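Local coordinates for nicotinate-nucleotide--dimethylbenzimidazole phosphoribosyltransferase (Thermus thermophilus HB8, PDB 1WX1), which probably catalyses phosphoribosyl transfer from nicotinate mononucleotide to 5,6-dimethylbenzimidazole, giving the alpha-ribazole 5'-phosphate needed for cobalamin biosynthesis, at residues A[140-151]-A[232-243]; A[167-178]-A[221-230]. All coordinates share one frame; numbering follows the deposited sequence.

Helix 228-242 is shared by interactions 1 and 2, an example of one helix serving two quite different neighbourhoods. Its first turn belongs to interaction 2, where together with helix 218-225 it meets helix 167-179; the rest belongs to interaction 1, where it lies against helix 133-152. The two contacts have centres about 18 Å apart, and their segments adjoin, separated by a single residue. Strand 47-54 of the central parallel sheet touches both: A48, V50 and A52 meet side chains of interaction 1, A52 and A54 those of interaction 2. Interaction 2 is closer to the predicted proton acceptor E304: the side chain of N167 lies about 9 Å from that of E304, against about 12 Å for I236 in interaction 1.

Interaction 1 of 2, residues A[140-151]-A[232-243]; sequences LLAGREAARRAI and AIAGIYLEGYEA
R144 and E242 meet end-on, NH1 bonding to E242 OE1 and NH2 to E242 OE2. The NH2 bond, 3.0 Å from R144 NH2 to E242 OE2, is nearly straight and arrives on the syn side, whereas OE1 is approached from above the carboxylate plane. R144 NH1 also donates to E239 OE1 at 3.0 Å, the flat groups there standing 82° apart. R148, one turn on, takes the other oxygen side-on: NE and NH2 reach E239 OE2, with NH2 at 2.7 Å. Bends at chi2 (49°) and chi3 (55°) curl the R148 chain back to that oxygen. The E239 side chain is a knob among R144, A147, R148 and I151. Where the backbones meet, two glycines bring the helix axes within 6.4 Å, a close crossing on one face of a Rossmann-like parallel sheet, with A146 and I236 resting on V50. G143 CA makes a CA-H...O contact with A232 O at 3.3 Å, and G235 CA another with L140 O; a CB on either glycine would clash with the carbonyl oxygen its CA now meets. L238 CB lies over one face of the R144 guanidinium, offset toward its rim, while I151 CD1 presses on A243 CB at 3.5 Å.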
loop_
_atom_site.group_PDB
_atom_site.type_symbol
_atom_site.label_atom_id
_atom_site.label_comp_id
_atom_site.label_asym_id
_atom_site.label_seq_id
_atom_site.Cartn_x
_atom_site.Cartn_y
_atom_site.Cartn_z
ATOM N N LEU A 140 -11.480 -25.943 13.035
ATOM C CA LEU A 140 -12.306 -24.747 12.908
ATOM C C LEU A 140 -12.417 -24.033 14.254
ATOM O O LEU A 140 -12.252 -22.816 14.334
ATOM C CB LEU A 140 -13.707 -25.122 12.427
ATOM C CG LEU A 140 -14.681 -23.966 12.192
ATOM C CD1 LEU A 140 -14.449 -23.388 10.813
ATOM C CD2 LEU A 140 -16.113 -24.476 12.300
ATOM N N LEU A 141 -12.695 -24.804 15.304
ATOM C CA LEU A 141 -12.832 -24.267 16.653
ATOM C C LEU A 141 -11.525 -23.694 17.186
ATOM O O LEU A 141 -11.540 -22.718 17.930
ATOM C CB LEU A 141 -13.342 -25.351 17.612
ATOM C CG LEU A 141 -14.740 -25.888 17.275
ATOM C CD1 LEU A 141 -15.084 -27.042 18.202
ATOM C CD2 LEU A 141 -15.767 -24.764 17.394
ATOM N N ALA A 142 -10.404 -24.313 16.826
ATOM C CA ALA A 142 -9.094 -23.826 17.259
ATOM C C ALA A 142 -8.882 -22.451 16.634
ATOM O O ALA A 142 -8.279 -21.566 17.242
ATOM C CB ALA A 142 -7.985 -24.798 16.810
ATOM N N GLY A 143 -9.381 -22.283 15.411
ATOM C CA GLY A 143 -9.268 -21.004 14.726
ATOM C C GLY A 143 -10.083 -19.938 15.451
ATOM O O GLY A 143 -9.620 -18.812 15.641
ATOM N N ARG A 144 -11.306 -20.282 15.849
ATOM C CA ARG A 144 -12.147 -19.338 16.586
ATOM C C ARG A 144 -11.451 -18.933 17.889
ATOM O O ARG A 144 -11.428 -17.758 18.249
ATOM C CB ARG A 144 -13.497 -19.967 16.943
ATOM C CG ARG A 144 -14.516 -20.035 15.812
ATOM C CD ARG A 144 -15.779 -20.724 16.318
ATOM N NE ARG A 144 -16.907 -20.623 15.398
ATOM C CZ ARG A 144 -17.637 -19.526 15.217
ATOM N NH1 ARG A 144 -17.363 -18.415 15.889
ATOM N NH2 ARG A 144 -18.656 -19.545 14.368
ATOM N N GLU A 145 -10.901 -19.918 18.593
ATOM C CA GLU A 145 -10.220 -19.671 19.865
ATOM C C GLU A 145 -9.067 -18.680 19.727
ATOM O O GLU A 145 -8.936 -17.748 20.530
ATOM C CB GLU A 145 -9.684 -20.983 20.451
ATOM C CG GLU A 145 -9.255 -20.867 21.915
ATOM C CD GLU A 145 -8.590 -22.128 22.449
ATOM O OE1 GLU A 145 -8.784 -23.210 21.858
ATOM O OE2 GLU A 145 -7.880 -22.037 23.472
ATOM N N ALA A 146 -8.226 -18.889 18.719
ATOM C CA ALA A 146 -7.087 -18.009 18.492
ATOM C C ALA A 146 -7.540 -16.590 18.141
ATOM O O ALA A 146 -6.969 -15.613 18.627
ATOM C CB ALA A 146 -6.198 -18.576 17.386
ATOM N N ALA A 147 -8.578 -16.474 17.316
ATOM C CA ALA A 147 -9.095 -15.164 16.937
ATOM C C ALA A 147 -9.680 -14.446 18.155
ATOM O O ALA A 147 -9.483 -13.243 18.324
ATOM C CB ALA A 147 -10.170 -15.307 15.855
ATOM N N ARG A 148 -10.395 -15.186 18.998
ATOM C CA ARG A 148 -11.003 -14.592 20.181
ATOM C C ARG A 148 -9.940 -14.010 21.099
ATOM O O ARG A 148 -10.129 -12.939 21.693
ATOM C CB ARG A 148 -11.844 -15.621 20.948
ATOM C CG ARG A 148 -12.432 -15.100 22.266
ATOM C CD ARG A 148 -13.140 -13.743 22.111
ATOM N NE ARG A 148 -14.174 -13.761 21.079
ATOM C CZ ARG A 148 -14.925 -12.712 20.747
ATOM N NH1 ARG A 148 -14.765 -11.552 21.366
ATOM N NH2 ARG A 148 -15.842 -12.824 19.795
ATOM N N ARG A 149 -8.818 -14.709 21.233
ATOM C CA ARG A 149 -7.761 -14.161 22.078
ATOM C C ARG A 149 -7.189 -12.891 21.462
ATOM O O ARG A 149 -6.873 -11.947 22.169
ATOM C CB ARG A 149 -6.616 -15.103 22.276
ATOM C CG ARG A 149 -5.561 -14.459 23.168
ATOM C CD ARG A 149 -4.349 -15.325 23.144
ATOM N NE ARG A 149 -3.206 -14.778 23.851
ATOM C CZ ARG A 149 -1.980 -15.277 23.713
ATOM N NH1 ARG A 149 -1.767 -16.321 22.914
ATOM N NH2 ARG A 149 -0.955 -14.713 24.328
ATOM N N ALA A 150 -7.047 -12.868 20.139
ATOM C CA ALA A 150 -6.501 -11.689 19.464
ATOM C C ALA A 150 -7.431 -10.515 19.730
ATOM O O ALA A 150 -6.983 -9.419 20.066
ATOM C CB ALA A 150 -6.368 -11.941 17.940
ATOM N N ILE A 151 -8.730 -10.777 19.617
ATOM C CA ILE A 151 -9.755 -9.773 19.847
ATOM C C ILE A 151 -9.784 -9.337 21.317
ATOM O O ILE A 151 -9.854 -8.147 21.616
ATOM C CB ILE A 151 -11.146 -10.319 19.440
ATOM C CG1 ILE A 151 -11.143 -10.655 17.942
ATOM C CG2 ILE A 151 -12.234 -9.290 19.743
ATOM C CD1 ILE A 151 -12.343 -11.490 17.489
ATOM N N ALA A 232 -8.974 -23.935 9.930
ATOM C CA ALA A 232 -8.749 -23.081 11.093
ATOM C C ALA A 232 -8.888 -21.621 10.666
ATOM O O ALA A 232 -9.405 -20.788 11.414
ATOM C CB ALA A 232 -7.355 -23.327 11.670
ATOM N N ILE A 233 -8.426 -21.315 9.456
ATOM C CA ILE A 233 -8.513 -19.957 8.943
ATOM C C ILE A 233 -9.975 -19.543 8.798
ATOM O O ILE A 233 -10.333 -18.397 9.073
ATOM C CB ILE A 233 -7.727 -19.831 7.621
ATOM C CG1 ILE A 233 -6.226 -19.789 7.957
ATOM C CG2 ILE A 233 -8.152 -18.577 6.848
ATOM C CD1 ILE A 233 -5.302 -20.001 6.776
ATOM N N ALA A 234 -10.826 -20.479 8.392
ATOM C CA ALA A 234 -12.252 -20.187 8.278
ATOM C C ALA A 234 -12.772 -19.826 9.679
ATOM O O ALA A 234 -13.601 -18.925 9.835
ATOM C CB ALA A 234 -12.992 -21.399 7.743
ATOM N N GLY A 235 -12.271 -20.531 10.692
ATOM C CA GLY A 235 -12.684 -20.265 12.061
ATOM C C GLY A 235 -12.245 -18.892 12.530
ATOM O O GLY A 235 -12.979 -18.199 13.243
ATOM N N ILE A 236 -11.042 -18.495 12.134
ATOM C CA ILE A 236 -10.515 -17.189 12.506
ATOM C C ILE A 236 -11.437 -16.097 11.964
ATOM O O ILE A 236 -11.806 -15.172 12.693
ATOM C CB ILE A 236 -9.085 -16.997 11.943
ATOM C CG1 ILE A 236 -8.124 -17.935 12.681
ATOM C CG2 ILE A 236 -8.644 -15.526 12.068
ATOM C CD1 ILE A 236 -6.769 -18.096 11.999
ATOM N N TYR A 237 -11.825 -16.216 10.695
ATOM C CA TYR A 237 -12.697 -15.213 10.087
ATOM C C TYR A 237 -14.128 -15.243 10.630
ATOM O O TYR A 237 -14.749 -14.193 10.793
ATOM C CB TYR A 237 -12.692 -15.361 8.557
ATOM C CG TYR A 237 -11.416 -14.846 7.905
ATOM C CD1 TYR A 237 -10.656 -15.665 7.070
ATOM C CD2 TYR A 237 -10.970 -13.544 8.130
ATOM C CE1 TYR A 237 -9.482 -15.203 6.480
ATOM C CE2 TYR A 237 -9.792 -13.070 7.540
ATOM C CZ TYR A 237 -9.055 -13.909 6.718
ATOM O OH TYR A 237 -7.877 -13.466 6.163
ATOM N N LEU A 238 -14.648 -16.430 10.919
ATOM C CA LEU A 238 -16.000 -16.541 11.465
ATOM C C LEU A 238 -16.080 -15.830 12.814
ATOM O O LEU A 238 -17.068 -15.155 13.120
ATOM C CB LEU A 238 -16.392 -18.013 11.634
ATOM C CG LEU A 238 -16.693 -18.799 10.354
ATOM C CD1 LEU A 238 -16.927 -20.265 10.692
ATOM C CD2 LEU A 238 -17.916 -18.194 9.660
ATOM N N GLU A 239 -15.030 -15.979 13.615
ATOM C CA GLU A 239 -14.974 -15.359 14.935
ATOM C C GLU A 239 -14.831 -13.842 14.805
ATOM O O GLU A 239 -15.473 -13.081 15.542
ATOM C CB GLU A 239 -13.791 -15.925 15.730
ATOM C CG GLU A 239 -13.718 -15.462 17.189
ATOM C CD GLU A 239 -14.857 -16.002 18.044
ATOM O OE1 GLU A 239 -15.421 -17.060 17.697
ATOM O OE2 GLU A 239 -15.177 -15.378 19.080
ATOM N N GLY A 240 -13.978 -13.407 13.879
ATOM C CA GLY A 240 -13.790 -11.981 13.666
ATOM C C GLY A 240 -15.083 -11.367 13.152
ATOM O O GLY A 240 -15.462 -10.263 13.544
ATOM N N TYR A 241 -15.756 -12.092 12.266
ATOM C CA TYR A 241 -17.024 -11.649 11.689
ATOM C C TYR A 241 -18.056 -11.398 12.790
ATOM O O TYR A 241 -18.695 -10.344 12.842
ATOM C CB TYR A 241 -17.539 -12.719 10.720
ATOM C CG TYR A 241 -18.969 -12.536 10.255
ATOM C CD1 TYR A 241 -19.386 -11.345 9.662
ATOM C CD2 TYR A 241 -19.893 -13.571 10.378
ATOM C CE1 TYR A 241 -20.698 -11.192 9.203
ATOM C CE2 TYR A 241 -21.203 -13.430 9.921
ATOM C CZ TYR A 241 -21.597 -12.240 9.333
ATOM O OH TYR A 241 -22.887 -12.106 8.872
ATOM N N GLU A 242 -18.206 -12.375 13.675
ATOM C CA GLU A 242 -19.159 -12.267 14.769
ATOM C C GLU A 242 -18.786 -11.172 15.768
ATOM O O GLU A 242 -19.658 -10.602 16.422
ATOM C CB GLU A 242 -19.294 -13.625 15.454
ATOM C CG GLU A 242 -20.158 -14.587 14.650
ATOM C CD GLU A 242 -19.878 -16.047 14.965
ATOM O OE1 GLU A 242 -19.508 -16.359 16.115
ATOM O OE2 GLU A 242 -20.038 -16.893 14.067
ATOM N N ALA A 243 -17.496 -10.867 15.867
ATOM C CA ALA A 243 -17.027 -9.818 16.765
ATOM C C ALA A 243 -17.234 -8.437 16.126
ATOM O O ALA A 243 -16.980 -7.411 16.761
ATOM C CB ALA A 243 -15.548 -10.024 17.093
#

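Interaction 2 of 2, residues A[167-178]-A[221-230]; sequences NTTAAAALTAAL and VAAEVGGLEL
L230 pushes its CD1 methyl against the backbone of helix 167-179, 3.7 Å from A171 N, with the A170 methyl beside it. Here the packing is close and buried, the small side chains of A170 and A173 facing the partner, consistent with the close approach. L174 swings CG anti to its own N (chi1 179°) and lays CD1 on A222, 4.0 Å from A222 CB, while V225 CG2 sits over the L174 backbone. Between helices 218-225 and 228-242 the chain turns at G226 and G227, the latter an N-cap, and G226 passes beside A170 CB. Toward V221 the contact thins into a partly exposed margin, where V221 CG1 touches A177 CB at 3.7 Å and L178 CD2 more distantly. At the other end the contact turns polar. N167 ND2 donates a long bond of 3.3 Å to E229 OE2, on the anti side of the carboxylate and near the amide plane; the stronger partner of that nitrogen is D162 OD2, and that of the E229 oxygen is H56 NE2. A leucine in place of E229 would probably leave N167 and H56 without this shared acceptor and the asparagine amide less firmly oriented. V225 O, buried against A173 CB, finds no polar partner, so the apolar part carries a polar cost, whereas the linked D162, N167, E229 and H56 groups are consistent with an ordered polar cluster near the predicted active site.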
loop_
_atom_site.group_PDB
_atom_site.type_symbol
_atom_site.label_atom_id
_atom_site.label_comp_id
_atom_site.label_asym_id
_atom_site.label_seq_id
_atom_site.Cartn_x
_atom_site.Cartn_y
_atom_site.Cartn_z
ATOM N N ASN A 167 0.396 -26.436 0.976
ATOM C CA ASN A 167 -0.969 -25.959 1.151
ATOM C C ASN A 167 -1.599 -25.245 -0.050
ATOM O O ASN A 167 -2.808 -25.027 -0.068
ATOM C CB ASN A 167 -1.086 -25.115 2.432
ATOM C CG ASN A 167 -0.527 -23.719 2.289
ATOM O OD1 ASN A 167 0.043 -23.353 1.265
ATOM N ND2 ASN A 167 -0.695 -22.922 3.337
ATOM N N THR A 168 -0.810 -24.903 -1.066
ATOM C CA THR A 168 -1.403 -24.256 -2.232
ATOM C C THR A 168 -2.174 -25.311 -3.031
ATOM O O THR A 168 -3.098 -24.991 -3.771
ATOM C CB THR A 168 -0.340 -23.577 -3.131
ATOM O OG1 THR A 168 0.513 -24.567 -3.707
ATOM C CG2 THR A 168 0.500 -22.609 -2.311
ATOM N N THR A 169 -1.801 -26.578 -2.873
ATOM C CA THR A 169 -2.507 -27.640 -3.567
ATOM C C THR A 169 -3.827 -27.873 -2.838
ATOM O O THR A 169 -4.877 -27.992 -3.469
ATOM C CB THR A 169 -1.677 -28.944 -3.608
ATOM O OG1 THR A 169 -0.496 -28.722 -4.383
ATOM C CG2 THR A 169 -2.474 -30.070 -4.254
ATOM N N ALA A 170 -3.774 -27.922 -1.509
ATOM C CA ALA A 170 -4.982 -28.109 -0.710
ATOM C C ALA A 170 -5.907 -26.905 -0.922
ATOM O O ALA A 170 -7.126 -27.056 -0.980
ATOM C CB ALA A 170 -4.629 -28.240 0.777
ATOM N N ALA A 171 -5.320 -25.715 -1.033
ATOM C CA ALA A 171 -6.107 -24.501 -1.246
ATOM C C ALA A 171 -6.785 -24.549 -2.618
ATOM O O ALA A 171 -7.928 -24.117 -2.766
ATOM C CB ALA A 171 -5.216 -23.270 -1.143
ATOM N N ALA A 172 -6.076 -25.076 -3.615
ATOM C CA ALA A 172 -6.624 -25.184 -4.963
ATOM C C ALA A 172 -7.795 -26.161 -4.979
ATOM O O ALA A 172 -8.821 -25.905 -5.617
ATOM C CB ALA A 172 -5.542 -25.641 -5.937
ATOM N N ALA A 173 -7.643 -27.276 -4.270
ATOM C CA ALA A 173 -8.687 -28.287 -4.210
ATOM C C ALA A 173 -9.934 -27.737 -3.528
ATOM O O ALA A 173 -11.055 -27.892 -4.031
ATOM C CB ALA A 173 -8.182 -29.521 -3.465
ATOM N N LEU A 174 -9.733 -27.093 -2.383
ATOM C CA LEU A 174 -10.839 -26.524 -1.629
ATOM C C LEU A 174 -11.528 -25.427 -2.433
ATOM O O LEU A 174 -12.758 -25.334 -2.450
ATOM C CB LEU A 174 -10.336 -25.958 -0.299
ATOM C CG LEU A 174 -11.396 -25.299 0.591
ATOM C CD1 LEU A 174 -12.507 -26.301 0.893
ATOM C CD2 LEU A 174 -10.753 -24.817 1.887
ATOM N N THR A 175 -10.739 -24.600 -3.107
ATOM C CA THR A 175 -11.308 -23.518 -3.900
ATOM C C THR A 175 -12.130 -24.085 -5.054
ATOM O O THR A 175 -13.265 -23.666 -5.286
ATOM C CB THR A 175 -10.207 -22.602 -4.448
ATOM O OG1 THR A 175 -9.518 -21.981 -3.355
ATOM C CG2 THR A 175 -10.806 -21.521 -5.347
ATOM N N ALA A 176 -11.557 -25.047 -5.771
ATOM C CA ALA A 176 -12.249 -25.669 -6.893
ATOM C C ALA A 176 -13.555 -26.315 -6.430
ATOM O O ALA A 176 -14.596 -26.166 -7.074
ATOM C CB ALA A 176 -11.344 -26.712 -7.557
ATOM N N ALA A 177 -13.503 -27.016 -5.302
ATOM C CA ALA A 177 -14.678 -27.687 -4.767
ATOM C C ALA A 177 -15.790 -26.716 -4.365
ATOM O O ALA A 177 -16.957 -26.923 -4.704
ATOM C CB ALA A 177 -14.284 -28.558 -3.577
ATOM N N LEU A 178 -15.428 -25.656 -3.647
ATOM C CA LEU A 178 -16.405 -24.667 -3.202
ATOM C C LEU A 178 -16.971 -23.811 -4.329
ATOM O O LEU A 178 -18.141 -23.443 -4.300
ATOM C CB LEU A 178 -15.784 -23.741 -2.151
ATOM C CG LEU A 178 -15.267 -24.401 -0.873
ATOM C CD1 LEU A 178 -14.720 -23.332 0.067
ATOM C CD2 LEU A 178 -16.390 -25.166 -0.208
ATOM N N VAL A 221 -16.900 -31.052 2.912
ATOM C CA VAL A 221 -16.125 -30.855 1.699
ATOM C C VAL A 221 -14.676 -30.512 2.057
ATOM O O VAL A 221 -13.737 -31.099 1.517
ATOM C CB VAL A 221 -16.725 -29.712 0.839
ATOM C CG1 VAL A 221 -15.761 -29.325 -0.270
ATOM C CG2 VAL A 221 -18.062 -30.159 0.244
ATOM N N ALA A 222 -14.501 -29.569 2.976
ATOM C CA ALA A 222 -13.166 -29.153 3.405
ATOM C C ALA A 222 -12.376 -30.318 3.999
ATOM O O ALA A 222 -11.178 -30.463 3.754
ATOM C CB ALA A 222 -13.277 -28.028 4.425
ATOM N N ALA A 223 -13.050 -31.141 4.791
ATOM C CA ALA A 223 -12.409 -32.288 5.414
ATOM C C ALA A 223 -11.893 -33.238 4.341
ATOM O O ALA A 223 -10.797 -33.785 4.441
ATOM C CB ALA A 223 -13.409 -33.015 6.321
ATOM N N GLU A 224 -12.694 -33.423 3.304
ATOM C CA GLU A 224 -12.337 -34.321 2.219
ATOM C C GLU A 224 -11.163 -33.865 1.360
ATOM O O GLU A 224 -10.294 -34.666 1.018
ATOM C CB GLU A 224 -13.553 -34.540 1.313
ATOM C CG GLU A 224 -13.332 -35.568 0.225
ATOM C CD GLU A 224 -13.442 -36.986 0.740
ATOM O OE1 GLU A 224 -12.736 -37.867 0.210
ATOM O OE2 GLU A 224 -14.246 -37.219 1.666
ATOM N N VAL A 225 -11.112 -32.581 1.027
ATOM C CA VAL A 225 -10.071 -32.108 0.125
ATOM C C VAL A 225 -9.159 -30.983 0.584
ATOM O O VAL A 225 -8.252 -30.610 -0.150
ATOM C CB VAL A 225 -10.700 -31.631 -1.205
ATOM C CG1 VAL A 225 -11.773 -32.612 -1.665
ATOM C CG2 VAL A 225 -11.300 -30.235 -1.019
ATOM N N GLY A 226 -9.393 -30.436 1.773
ATOM C CA GLY A 226 -8.584 -29.315 2.224
ATOM C C GLY A 226 -7.427 -29.590 3.159
ATOM O O GLY A 226 -6.815 -30.660 3.122
ATOM N N GLY A 227 -7.124 -28.587 3.981
ATOM C CA GLY A 227 -6.044 -28.678 4.948
ATOM C C GLY A 227 -6.536 -28.194 6.301
ATOM O O GLY A 227 -7.497 -27.422 6.389
ATOM N N LEU A 228 -5.880 -28.640 7.363
ATOM C CA LEU A 228 -6.272 -28.255 8.714
ATOM C C LEU A 228 -6.190 -26.757 8.982
ATOM O O LEU A 228 -7.094 -26.189 9.593
ATOM C CB LEU A 228 -5.412 -29.007 9.733
ATOM C CG LEU A 228 -5.684 -30.514 9.769
ATOM C CD1 LEU A 228 -4.455 -31.247 10.278
ATOM C CD2 LEU A 228 -6.903 -30.797 10.656
ATOM N N GLU A 229 -5.109 -26.119 8.539
ATOM C CA GLU A 229 -4.941 -24.691 8.771
ATOM C C GLU A 229 -5.923 -23.889 7.918
ATOM O O GLU A 229 -6.285 -22.771 8.271
ATOM C CB GLU A 229 -3.487 -24.254 8.492
ATOM C CG GLU A 229 -3.146 -23.995 7.035
ATOM C CD GLU A 229 -2.733 -25.243 6.286
ATOM O OE1 GLU A 229 -3.320 -26.315 6.545
ATOM O OE2 GLU A 229 -1.827 -25.141 5.427
ATOM N N LEU A 230 -6.365 -24.457 6.799
ATOM C CA LEU A 230 -7.322 -23.753 5.945
ATOM C C LEU A 230 -8.674 -23.700 6.661
ATOM O O LEU A 230 -9.384 -22.693 6.606
ATOM C CB LEU A 230 -7.468 -24.461 4.585
ATOM C CG LEU A 230 -6.185 -24.652 3.762
ATOM C CD1 LEU A 230 -6.541 -25.201 2.380
ATOM C CD2 LEU A 230 -5.442 -23.325 3.617
#